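Local coordinates for Non-ribosomal peptide synthetase (Methanobrevibacter ruminantium, PDB 6VTJ), which probably reduces and releases a peptide held on the phosphopantetheine arm of its carrier domain, as part of an archaeal non-ribosomal peptide synthetase, at residues A[459-462]-A[463-467]. Residues are numbered along the deposited sequence; the frame is centred on the assembly and turned at random.
Sequences VDIL and HSLGF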
ATOM      1  N   VAL A 459       6.934 -18.614  -2.330  1.00 24.67           N
ATOM      2  CA  VAL A 459       7.757 -18.871  -3.506  1.00 21.13           C
ATOM      3  C   VAL A 459       7.565 -20.311  -3.944  1.00 25.82           C
ATOM      4  O   VAL A 459       7.232 -20.586  -5.106  1.00 27.14           O
ATOM      5  CB  VAL A 459       9.233 -18.547  -3.203  1.00 27.64           C
ATOM      6  CG1 VAL A 459      10.150 -18.895  -4.399  1.00 23.70           C
ATOM      7  CG2 VAL A 459       9.352 -17.090  -2.892  1.00 21.80           C
ATOM      8  N   ASP A 460       7.653 -21.243  -2.986  1.00 24.13           N
ATOM      9  CA  ASP A 460       7.600 -22.652  -3.344  1.00 24.26           C
ATOM     10  C   ASP A 460       6.260 -22.984  -3.948  1.00 27.74           C
ATOM     11  O   ASP A 460       6.179 -23.653  -4.999  1.00 28.19           O
ATOM     12  CB  ASP A 460       7.856 -23.530  -2.123  1.00 27.94           C
ATOM     13  CG  ASP A 460       9.281 -23.466  -1.661  1.00 31.33           C
ATOM     14  OD1 ASP A 460      10.130 -23.059  -2.477  1.00 33.44           O
ATOM     15  OD2 ASP A 460       9.545 -23.787  -0.486  1.00 32.68           O
ATOM     16  N   ILE A 461       5.195 -22.476  -3.321  1.00 24.63           N
ATOM     17  CA  ILE A 461       3.862 -22.811  -3.782  1.00 26.12           C
ATOM     18  C   ILE A 461       3.672 -22.266  -5.187  1.00 24.23           C
ATOM     19  O   ILE A 461       3.258 -22.989  -6.103  1.00 23.10           O
ATOM     20  CB  ILE A 461       2.813 -22.279  -2.789  1.00 25.14           C
ATOM     21  CG1 ILE A 461       2.874 -23.089  -1.488  1.00 28.22           C
ATOM     22  CG2 ILE A 461       1.419 -22.333  -3.386  1.00 22.23           C
ATOM     23  CD1 ILE A 461       1.842 -22.662  -0.409  1.00 25.26           C
ATOM     24  N   LEU A 462       4.088 -21.016  -5.402  1.00 24.79           N
ATOM     25  CA  LEU A 462       3.945 -20.423  -6.721  1.00 25.77           C
ATOM     26  C   LEU A 462       4.730 -21.237  -7.734  1.00 24.54           C
ATOM     27  O   LEU A 462       4.248 -21.498  -8.841  1.00 25.71           O
ATOM     28  CB  LEU A 462       4.437 -18.979  -6.712  1.00 23.97           C
ATOM     29  CG  LEU A 462       3.535 -17.898  -6.142  1.00 22.12           C
ATOM     30  CD1 LEU A 462       4.384 -16.673  -5.876  1.00 22.93           C
ATOM     31  CD2 LEU A 462       2.461 -17.595  -7.146  1.00 22.84           C
ATOM     32  N   HIS A 463       5.916 -21.701  -7.346  1.00 22.82           N
ATOM     33  CA  HIS A 463       6.699 -22.457  -8.304  1.00 28.10           C
ATOM     34  C   HIS A 463       5.995 -23.762  -8.648  1.00 29.45           C
ATOM     35  O   HIS A 463       5.902 -24.139  -9.826  1.00 29.17           O
ATOM     36  CB  HIS A 463       8.092 -22.727  -7.772  1.00 28.35           C
ATOM     37  CG  HIS A 463       8.889 -23.599  -8.681  1.00 33.42           C
ATOM     38  ND1 HIS A 463       9.598 -23.099  -9.753  1.00 30.93           N
ATOM     39  CD2 HIS A 463       9.044 -24.945  -8.716  1.00 31.83           C
ATOM     40  CE1 HIS A 463      10.182 -24.100 -10.391  1.00 37.18           C
ATOM     41  NE2 HIS A 463       9.858 -25.230  -9.786  1.00 31.79           N
ATOM     42  N   SER A 464       5.430 -24.424  -7.639  1.00 29.36           N
ATOM     43  CA  SER A 464       4.678 -25.641  -7.913  1.00 26.52           C
ATOM     44  C   SER A 464       3.532 -25.356  -8.869  1.00 29.30           C
ATOM     45  O   SER A 464       3.196 -26.202  -9.702  1.00 32.48           O
ATOM     46  CB  SER A 464       4.200 -26.248  -6.595  1.00 25.70           C
ATOM     47  OG  SER A 464       3.104 -27.112  -6.797  1.00 35.28           O
ATOM     48  N   LEU A 465       2.989 -24.141  -8.836  1.00 29.52           N
ATOM     49  CA  LEU A 465       1.884 -23.739  -9.693  1.00 25.10           C
ATOM     50  C   LEU A 465       2.336 -23.237 -11.057  1.00 29.89           C
ATOM     51  O   LEU A 465       1.494 -22.829 -11.862  1.00 32.72           O
ATOM     52  CB  LEU A 465       1.049 -22.656  -8.991  1.00 23.68           C
ATOM     53  CG  LEU A 465       0.301 -23.163  -7.762  1.00 28.13           C
ATOM     54  CD1 LEU A 465      -0.362 -21.996  -6.964  1.00 21.97           C
ATOM     55  CD2 LEU A 465      -0.739 -24.245  -8.153  1.00 24.97           C
ATOM     56  N   GLY A 466       3.634 -23.278 -11.344  1.00 33.79           N
ATOM     57  CA  GLY A 466       4.150 -22.849 -12.628  1.00 31.94           C
ATOM     58  C   GLY A 466       4.596 -21.407 -12.702  1.00 31.37           C
ATOM     59  O   GLY A 466       4.823 -20.900 -13.809  1.00 35.31           O
ATOM     60  N   PHE A 467       4.759 -20.737 -11.564  1.00 26.65           N
ATOM     61  CA  PHE A 467       5.044 -19.307 -11.512  1.00 28.49           C
ATOM     62  C   PHE A 467       6.409 -19.099 -10.866  1.00 28.41           C
ATOM     63  O   PHE A 467       6.629 -19.531  -9.727  1.00 28.49           O
ATOM     64  CB  PHE A 467       3.942 -18.578 -10.731  1.00 27.14           C
ATOM     65  CG  PHE A 467       4.180 -17.103 -10.547  1.00 28.93           C
ATOM     66  CD1 PHE A 467       5.167 -16.639  -9.694  1.00 21.87           C
ATOM     67  CD2 PHE A 467       3.385 -16.176 -11.212  1.00 26.37           C
ATOM     68  CE1 PHE A 467       5.390 -15.283  -9.535  1.00 25.03           C
ATOM     69  CE2 PHE A 467       3.605 -14.806 -11.055  1.00 24.18           C
ATOM     70  CZ  PHE A 467       4.605 -14.361 -10.220  1.00 25.85           C
TER
HETATM   71  O   HOH W   1       8.118 -19.159  -7.563  1.00 29.34           O
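L462 and F467 lie side by side and point the same way, closing the C-terminal end of helix 456-464 on its buried flank. Methyl CD2 of L462 makes an off-centre, oblique CH-pi contact with the F467 ring, 4.2 Å from CD2 to the centroid, while CD1 of L462 reaches CE1 of the same ring at 4.0 Å. F467 sets its ring there by turning CG anti to its backbone N (chi1 177°). A flat ring and a branched aliphatic chain suit this flank, where L376 of helix 366-376 and W469 also touch L462 and the ring of W469 meets that of F467 edge-to-face. An alanine in place of L462 would probably open a gap beside the F467 ring and leave it freer to shift. At the backbone of the same turn the helix ends in a Schellman motif: F467 N donates to L462 O at 2.9 Å, from above the carbonyl plane, and G466 N to H463 O at 2.9 Å. G466, with phi 93°, takes a left-handed conformation that suits glycine, which has no CB to crowd the carbonyl oxygen of L465. A water hydrogen-bonding distance from V459 O and F467 O lies between the helix and the departing loop. I461, also buried, packs against W115, F118 and L376, and its CG2 meets CD1 of partly exposed L465 at 4.0 Å. Polar D460, H463 and S464 suit the looser, solvent-facing side, where H463 ND1 hydrogen-bonds to D468 OD1 just past the turn.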